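Local coordinates for cytoplasmic protein (Cryptococcus neoformans var. grubii serotype A, PDB 7LPO) that probably hydrolyses steryl beta-glucosides, as a sterylglucosidase of glycoside hydrolase family 5, at residues S46-N51 with D141-V146; T104-E109 with S148-G153. One frame throughout, in Å; residues are numbered along the deposited sequence.

Interaction 1 (S46-N51 with D141-V146); sequences SAKHPN and DPHQDV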
ATOM      1  N   SER A  46      -8.241   8.539   0.208  1.00 16.09           N
ATOM      2  CA  SER A  46      -8.688   9.924   0.257  1.00 19.30           C
ATOM      3  C   SER A  46      -7.877  10.757   1.242  1.00 18.12           C
ATOM      4  O   SER A  46      -7.903  11.987   1.150  1.00 19.49           O
ATOM      5  CB  SER A  46     -10.169   9.996   0.632  1.00 24.05           C
ATOM      6  OG  SER A  46     -10.388   9.389   1.892  1.00 28.81           O
ATOM      7  N   ALA A  47      -7.174  10.124   2.181  1.00 18.41           N
ATOM      8  CA  ALA A  47      -6.309  10.840   3.104  1.00 14.19           C
ATOM      9  C   ALA A  47      -4.982  11.238   2.475  1.00 15.05           C
ATOM     10  O   ALA A  47      -4.128  11.801   3.167  1.00 16.05           O
ATOM     11  CB  ALA A  47      -6.053  10.002   4.349  1.00 14.14           C
ATOM     12  N   LYS A  48      -4.796  10.995   1.182  1.00 18.72           N
ATOM     13  CA  LYS A  48      -3.548  11.377   0.533  1.00 19.03           C
ATOM     14  C   LYS A  48      -3.442  12.876   0.256  1.00 18.86           C
ATOM     15  O   LYS A  48      -2.336  13.377   0.014  1.00 19.07           O
ATOM     16  CB  LYS A  48      -3.405  10.641  -0.794  1.00 19.62           C
ATOM     17  CG  LYS A  48      -3.050   9.189  -0.697  1.00 21.21           C
ATOM     18  CD  LYS A  48      -2.987   8.599  -2.109  1.00 21.84           C
ATOM     19  CE  LYS A  48      -2.586   7.156  -2.098  1.00 23.79           C
ATOM     20  NZ  LYS A  48      -2.448   6.636  -3.486  1.00 25.47           N
ATOM     21  N   HIS A  49      -4.557  13.594   0.233  1.00 16.29           N
ATOM     22  CA  HIS A  49      -4.564  14.990  -0.178  1.00 16.52           C
ATOM     23  C   HIS A  49      -5.558  15.766   0.672  1.00 15.17           C
ATOM     24  O   HIS A  49      -6.524  15.191   1.189  1.00 15.20           O
ATOM     25  CB  HIS A  49      -4.915  15.154  -1.671  1.00 19.05           C
ATOM     26  CG  HIS A  49      -6.192  14.484  -2.074  1.00 20.14           C
ATOM     27  ND1 HIS A  49      -6.241  13.186  -2.527  1.00 22.22           N
ATOM     28  CD2 HIS A  49      -7.466  14.941  -2.107  1.00 21.69           C
ATOM     29  CE1 HIS A  49      -7.493  12.860  -2.793  1.00 22.32           C
ATOM     30  NE2 HIS A  49      -8.257  13.909  -2.551  1.00 22.00           N
ATOM     31  N   PRO A  50      -5.346  17.068   0.834  1.00 15.84           N
ATOM     32  CA  PRO A  50      -6.252  17.869   1.663  1.00 19.33           C
ATOM     33  C   PRO A  50      -7.626  18.009   1.025  1.00 21.89           C
ATOM     34  O   PRO A  50      -7.826  17.767  -0.168  1.00 20.53           O
ATOM     35  CB  PRO A  50      -5.560  19.240   1.762  1.00 19.35           C
ATOM     36  CG  PRO A  50      -4.185  19.056   1.169  1.00 18.60           C
ATOM     37  CD  PRO A  50      -4.270  17.876   0.238  1.00 16.43           C
ATOM     38  N   ASN A  51      -8.573  18.440   1.858  1.00 26.34           N
ATOM     39  CA  ASN A  51      -9.918  18.764   1.406  1.00 25.57           C
ATOM     40  C   ASN A  51      -9.878  19.687   0.197  1.00 22.54           C
ATOM     41  O   ASN A  51      -9.136  20.675   0.169  1.00 20.06           O
ATOM     42  CB  ASN A  51     -10.703  19.430   2.544  1.00 26.23           C
ATOM     43  CG  ASN A  51     -10.971  18.482   3.704  1.00 26.27           C
ATOM     44  OD1 ASN A  51     -10.453  18.660   4.808  1.00 27.74           O
ATOM     45  ND2 ASN A  51     -11.774  17.473   3.457  1.00 25.55           N
ATOM     46  N   ASP A 141      -0.401   3.015   8.725  1.00 13.99           N
ATOM     47  CA  ASP A 141       0.392   3.069   7.500  1.00 14.02           C
ATOM     48  C   ASP A 141       0.885   4.489   7.283  1.00 14.05           C
ATOM     49  O   ASP A 141       0.102   5.357   6.857  1.00 14.06           O
ATOM     50  CB  ASP A 141      -0.444   2.599   6.312  1.00 22.71           C
ATOM     51  CG  ASP A 141       0.060   3.135   4.975  1.00 23.14           C
ATOM     52  OD1 ASP A 141       1.285   3.375   4.820  1.00 24.97           O
ATOM     53  OD2 ASP A 141      -0.787   3.313   4.071  1.00 23.71           O
ATOM     54  N   PRO A 142       2.157   4.786   7.587  1.00 14.71           N
ATOM     55  CA  PRO A 142       2.748   6.056   7.137  1.00 14.75           C
ATOM     56  C   PRO A 142       2.932   6.038   5.629  1.00 15.29           C
ATOM     57  O   PRO A 142       3.834   5.371   5.105  1.00 15.08           O
ATOM     58  CB  PRO A 142       4.095   6.110   7.870  1.00 16.14           C
ATOM     59  CG  PRO A 142       4.235   4.832   8.585  1.00 16.50           C
ATOM     60  CD  PRO A 142       3.177   3.888   8.134  1.00 17.02           C
ATOM     61  N   HIS A 143       2.066   6.740   4.916  1.00 14.14           N
ATOM     62  CA  HIS A 143       1.869   6.489   3.501  1.00 14.17           C
ATOM     63  C   HIS A 143       2.517   7.570   2.651  1.00 14.21           C
ATOM     64  O   HIS A 143       2.487   8.756   2.996  1.00 14.22           O
ATOM     65  CB  HIS A 143       0.378   6.401   3.167  1.00 17.06           C
ATOM     66  CG  HIS A 143       0.109   5.842   1.806  1.00 18.17           C
ATOM     67  ND1 HIS A 143      -0.213   4.518   1.597  1.00 17.62           N
ATOM     68  CD2 HIS A 143       0.150   6.420   0.581  1.00 17.62           C
ATOM     69  CE1 HIS A 143      -0.374   4.307   0.303  1.00 18.46           C
ATOM     70  NE2 HIS A 143      -0.152   5.442  -0.336  1.00 18.32           N
ATOM     71  N   GLN A 144       3.079   7.138   1.527  1.00 14.24           N
ATOM     72  CA  GLN A 144       3.640   8.021   0.521  1.00 14.29           C
ATOM     73  C   GLN A 144       3.589   7.309  -0.827  1.00 14.31           C
ATOM     74  O   GLN A 144       3.550   6.077  -0.909  1.00 14.29           O
ATOM     75  CB  GLN A 144       5.082   8.438   0.874  1.00 14.31           C
ATOM     76  CG  GLN A 144       6.123   7.339   0.713  1.00 14.31           C
ATOM     77  CD  GLN A 144       6.580   7.146  -0.726  1.00 14.35           C
ATOM     78  OE1 GLN A 144       6.659   8.093  -1.495  1.00 14.39           O
ATOM     79  NE2 GLN A 144       6.891   5.915  -1.084  1.00 14.35           N
ATOM     80  N   ASP A 145       3.588   8.113  -1.883  1.00 15.33           N
ATOM     81  CA  ASP A 145       3.736   7.639  -3.249  1.00 14.65           C
ATOM     82  C   ASP A 145       4.634   8.638  -3.956  1.00 14.70           C
ATOM     83  O   ASP A 145       4.360   9.839  -3.922  1.00 14.72           O
ATOM     84  CB  ASP A 145       2.389   7.525  -3.970  1.00 15.15           C
ATOM     85  CG  ASP A 145       1.456   6.549  -3.306  1.00 16.03           C
ATOM     86  OD1 ASP A 145       1.662   5.323  -3.482  1.00 16.80           O
ATOM     87  OD2 ASP A 145       0.517   7.005  -2.612  1.00 16.95           O
ATOM     88  N   VAL A 146       5.708   8.142  -4.567  1.00 14.47           N
ATOM     89  CA  VAL A 146       6.704   8.951  -5.267  1.00 14.53           C
ATOM     90  C   VAL A 146       7.028  10.214  -4.478  1.00 14.54           C
ATOM     91  O   VAL A 146       7.055  11.325  -5.025  1.00 14.58           O
ATOM     92  CB  VAL A 146       6.255   9.266  -6.708  1.00 14.58           C
ATOM     93  CG1 VAL A 146       6.224   7.973  -7.520  1.00 14.58           C
ATOM     94  CG2 VAL A 146       4.900   9.916  -6.756  1.00 14.57           C
TER
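At the C-terminal ends of the strands of the family 5 TIM barrel, Lys48, from the loop after strand 35-43, reaches the polar cluster of His143 and Asp145, which stands where strand 137-143 runs out into its loop. The lysine is drawn out straight beyond CG, and its side chain crosses that of Asp145 at about a right angle. NZ lies 3.1 Å from Asp145 OD2, a salt bridge whose hydrogen bond is weak. On the way the aliphatic CE passes obliquely by the imidazole, 3.5 Å from His143 NE2. The same Asp145 OD2 takes the N-H of His143 NE2 at 2.8 Å in a distinctly bent hydrogen bond, near the plane of the imidazole but 31° out of the carboxylate plane. At the other end of the ring, His143 ND1 donates to the syn lone pair of Asp141 OD2 at 2.8 Å. With CG anti to the backbone N (chi1 -167°), the imidazole is slung between two carboxylates that fix its rotation. Asp145 OD2 gathers a third partner in Ser154 OG, so one buried oxygen holds the lysine, the histidine and a serine. Lys48 NZ also hydrogen-bonds a Tris molecule, probably from the crystallisation liquor, and its cation-pi partner is Trp585, consistent with a place at the substrate pocket. The rings of Trp571 and His143 meet with their planes about 20° apart, while backbone bonds from Asp141 and His143 to Phe103 stitch this strand to the parallel neighbour 98-104.

Interaction 2 (T104-E109 with S148-G153); sequences TWESLE and SRFTGG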
ATOM      1  N   THR A 104      -0.446  10.635   6.148  1.00 15.14           N
ATOM      2  CA  THR A 104       0.751  11.105   5.473  1.00 14.77           C
ATOM      3  C   THR A 104       1.569  11.997   6.392  1.00 14.77           C
ATOM      4  O   THR A 104       1.041  12.668   7.283  1.00 16.12           O
ATOM      5  CB  THR A 104       0.423  11.865   4.182  1.00 16.26           C
ATOM      6  OG1 THR A 104      -0.310  13.057   4.498  1.00 16.30           O
ATOM      7  CG2 THR A 104      -0.386  10.953   3.243  1.00 16.63           C
ATOM      8  N   TRP A 105       2.880  11.966   6.169  1.00 14.82           N
ATOM      9  CA  TRP A 105       3.785  12.913   6.805  1.00 16.26           C
ATOM     10  C   TRP A 105       3.321  14.349   6.594  1.00 17.80           C
ATOM     11  O   TRP A 105       3.391  15.177   7.513  1.00 14.33           O
ATOM     12  CB  TRP A 105       5.180  12.680   6.233  1.00 14.33           C
ATOM     13  CG  TRP A 105       6.290  13.467   6.821  1.00 15.26           C
ATOM     14  CD1 TRP A 105       6.259  14.255   7.927  1.00 14.35           C
ATOM     15  CD2 TRP A 105       7.623  13.527   6.315  1.00 15.79           C
ATOM     16  NE1 TRP A 105       7.492  14.800   8.140  1.00 14.37           N
ATOM     17  CE2 TRP A 105       8.345  14.376   7.155  1.00 14.40           C
ATOM     18  CE3 TRP A 105       8.275  12.935   5.227  1.00 16.20           C
ATOM     19  CZ2 TRP A 105       9.691  14.661   6.945  1.00 14.44           C
ATOM     20  CZ3 TRP A 105       9.605  13.226   5.013  1.00 16.85           C
ATOM     21  CH2 TRP A 105      10.300  14.080   5.871  1.00 14.47           C
ATOM     22  N   GLU A 106       2.822  14.658   5.392  1.00 15.98           N
ATOM     23  CA  GLU A 106       2.381  16.021   5.116  1.00 14.32           C
ATOM     24  C   GLU A 106       1.290  16.443   6.086  1.00 17.79           C
ATOM     25  O   GLU A 106       1.282  17.586   6.561  1.00 14.30           O
ATOM     26  CB  GLU A 106       1.873  16.150   3.680  1.00 16.65           C
ATOM     27  CG  GLU A 106       1.226  17.503   3.390  1.00 18.17           C
ATOM     28  CD  GLU A 106       0.671  17.636   1.975  1.00 20.13           C
ATOM     29  OE1 GLU A 106       0.328  18.769   1.599  1.00 22.05           O
ATOM     30  OE2 GLU A 106       0.576  16.630   1.233  1.00 20.58           O
ATOM     31  N   SER A 107       0.335  15.547   6.358  1.00 16.19           N
ATOM     32  CA  SER A 107      -0.793  15.903   7.210  1.00 18.62           C
ATOM     33  C   SER A 107      -0.364  16.147   8.651  1.00 17.53           C
ATOM     34  O   SER A 107      -1.089  16.819   9.397  1.00 18.02           O
ATOM     35  CB  SER A 107      -1.871  14.813   7.150  1.00 20.52           C
ATOM     36  OG  SER A 107      -1.442  13.615   7.785  1.00 21.48           O
ATOM     37  N   LEU A 108       0.814  15.657   9.040  1.00 18.11           N
ATOM     38  CA  LEU A 108       1.320  15.835  10.392  1.00 17.60           C
ATOM     39  C   LEU A 108       2.272  17.016  10.544  1.00 17.02           C
ATOM     40  O   LEU A 108       2.390  17.553  11.653  1.00 16.50           O
ATOM     41  CB  LEU A 108       2.054  14.574  10.861  1.00 16.55           C
ATOM     42  CG  LEU A 108       1.266  13.282  11.020  1.00 17.83           C
ATOM     43  CD1 LEU A 108       2.224  12.132  11.363  1.00 17.96           C
ATOM     44  CD2 LEU A 108       0.185  13.401  12.078  1.00 18.20           C
ATOM     45  N   GLU A 109       2.966  17.438   9.474  1.00 14.26           N
ATOM     46  CA  GLU A 109       4.037  18.424   9.620  1.00 14.29           C
ATOM     47  C   GLU A 109       4.053  19.422   8.465  1.00 14.34           C
ATOM     48  O   GLU A 109       5.106  19.976   8.132  1.00 16.20           O
ATOM     49  CB  GLU A 109       5.403  17.725   9.740  1.00 14.30           C
ATOM     50  CG  GLU A 109       6.506  18.522  10.423  1.00 16.14           C
ATOM     51  CD  GLU A 109       7.750  17.676  10.737  1.00 18.05           C
ATOM     52  OE1 GLU A 109       7.860  16.536  10.251  1.00 18.69           O
ATOM     53  OE2 GLU A 109       8.630  18.148  11.474  1.00 20.57           O
ATOM     54  N   SER A 148       5.944  12.565  -2.558  1.00 14.51           N
ATOM     55  CA  SER A 148       4.996  13.585  -2.114  1.00 14.50           C
ATOM     56  C   SER A 148       4.027  13.939  -3.231  1.00 14.53           C
ATOM     57  O   SER A 148       4.271  13.638  -4.398  1.00 14.56           O
ATOM     58  CB  SER A 148       5.723  14.856  -1.659  1.00 14.53           C
ATOM     59  OG  SER A 148       6.430  15.435  -2.741  1.00 14.59           O
ATOM     60  N   ARG A 149       2.932  14.612  -2.855  1.00 14.52           N
ATOM     61  CA  ARG A 149       2.013  15.157  -3.860  1.00 17.60           C
ATOM     62  C   ARG A 149       2.738  16.079  -4.834  1.00 14.62           C
ATOM     63  O   ARG A 149       2.430  16.109  -6.031  1.00 14.66           O
ATOM     64  CB  ARG A 149       0.882  15.943  -3.195  1.00 15.89           C
ATOM     65  CG  ARG A 149      -0.075  15.148  -2.351  1.00 16.09           C
ATOM     66  CD  ARG A 149      -1.295  15.988  -1.966  1.00 15.76           C
ATOM     67  NE  ARG A 149      -0.960  17.159  -1.144  1.00 16.93           N
ATOM     68  CZ  ARG A 149      -1.387  18.398  -1.384  1.00 19.58           C
ATOM     69  NH1 ARG A 149      -2.159  18.653  -2.428  1.00 21.46           N
ATOM     70  NH2 ARG A 149      -1.044  19.389  -0.573  1.00 22.17           N
ATOM     71  N   PHE A 150       3.689  16.861  -4.331  1.00 14.64           N
ATOM     72  CA  PHE A 150       4.413  17.843  -5.132  1.00 14.81           C
ATOM     73  C   PHE A 150       5.407  17.203  -6.083  1.00 14.74           C
ATOM     74  O   PHE A 150       5.926  17.901  -6.957  1.00 14.80           O
ATOM     75  CB  PHE A 150       5.069  18.827  -4.156  1.00 14.71           C
ATOM     76  CG  PHE A 150       4.143  19.190  -3.021  1.00 14.66           C
ATOM     77  CD1 PHE A 150       3.056  20.020  -3.244  1.00 14.68           C
ATOM     78  CD2 PHE A 150       4.298  18.623  -1.772  1.00 14.61           C
ATOM     79  CE1 PHE A 150       2.175  20.307  -2.246  1.00 15.72           C
ATOM     80  CE2 PHE A 150       3.411  18.906  -0.761  1.00 14.67           C
ATOM     81  CZ  PHE A 150       2.345  19.749  -0.996  1.00 15.51           C
ATOM     82  N   THR A 151       5.648  15.893  -5.960  1.00 14.70           N
ATOM     83  CA  THR A 151       6.487  15.159  -6.896  1.00 14.73           C
ATOM     84  C   THR A 151       5.718  14.020  -7.558  1.00 14.71           C
ATOM     85  O   THR A 151       6.331  13.083  -8.079  1.00 14.72           O
ATOM     86  CB  THR A 151       7.752  14.638  -6.211  1.00 14.71           C
ATOM     87  OG1 THR A 151       7.438  14.057  -4.944  1.00 14.65           O
ATOM     88  CG2 THR A 151       8.716  15.788  -5.977  1.00 18.08           C
ATOM     89  N   GLY A 152       4.386  14.092  -7.550  1.00 18.40           N
ATOM     90  CA  GLY A 152       3.541  13.247  -8.380  1.00 15.58           C
ATOM     91  C   GLY A 152       2.615  12.312  -7.636  1.00 16.16           C
ATOM     92  O   GLY A 152       1.941  11.498  -8.288  1.00 15.68           O
ATOM     93  N   GLY A 153       2.556  12.362  -6.304  1.00 16.74           N
ATOM     94  CA  GLY A 153       1.857  11.335  -5.559  1.00 17.98           C
ATOM     95  C   GLY A 153       1.256  11.749  -4.233  1.00 15.07           C
ATOM     96  O   GLY A 153       0.193  12.375  -4.186  1.00 15.07           O
TER
HETATM   97  O   HOH W   1       2.658  15.289  -0.026  1.00 14.44           O
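A buried, two-pronged salt bridge joins the short helix 105-109, which follows strand 98-104 of the barrel, to the 3-10 turn 149-150 in the loop after strand 137-143. Arg149 presents its guanidinium side-on: NH2 donates to Glu106 OE1 at 2.6 Å, and NE to Glu106 OE2 at 2.9 Å. Both hydrogen bonds are nearly straight and use syn lone pairs, with the carboxylate and guanidinium planes only 14° apart. Glu106 comes out extended, CG anti to its own N at chi1 172°, whereas the arginine bends at chi3 (-63°) to turn its NE edge to the acid. The edge of the Phe150 ring meets one of the same oxygens, with CZ 3.4 Å from Glu106 OE1. A water bridges Glu106 OE2 and Arg149 N, accepting from the latter, so the acid also engages the backbone at the start of the turn. On the helix side, Thr104 OG1 caps Ser107 N at 3.2 Å. The nearly coplanar pairing of carboxylate and guanidinium probably offsets much of the cost of burying both charges, and the two side-by-side hydrogen bonds, unlike a single one, would resist twisting of either group about the other.

Overall arrangement
From the N terminus, the chain leaves strand 35-43 through 46-51, runs up strand 98-104 into helix 105-109, then follows strand 137-143, whose end belongs to 141-146, and soon reaches 148-153. Interaction 1 closes a loop of about 90 residues and interaction 2 one of about 40; the two cross, since their segments alternate. Their centres are about 6 Å apart. Val146 O lies 2.8 Å from Thr151 OG1, a probable hydrogen bond, and Pro50 CD packs 3.3 Å from Arg149 CZ, joining the first segment to the last. Together they tie the ends of three adjacent parallel barrel strands, 35-43, 98-104 and 137-143, to one another.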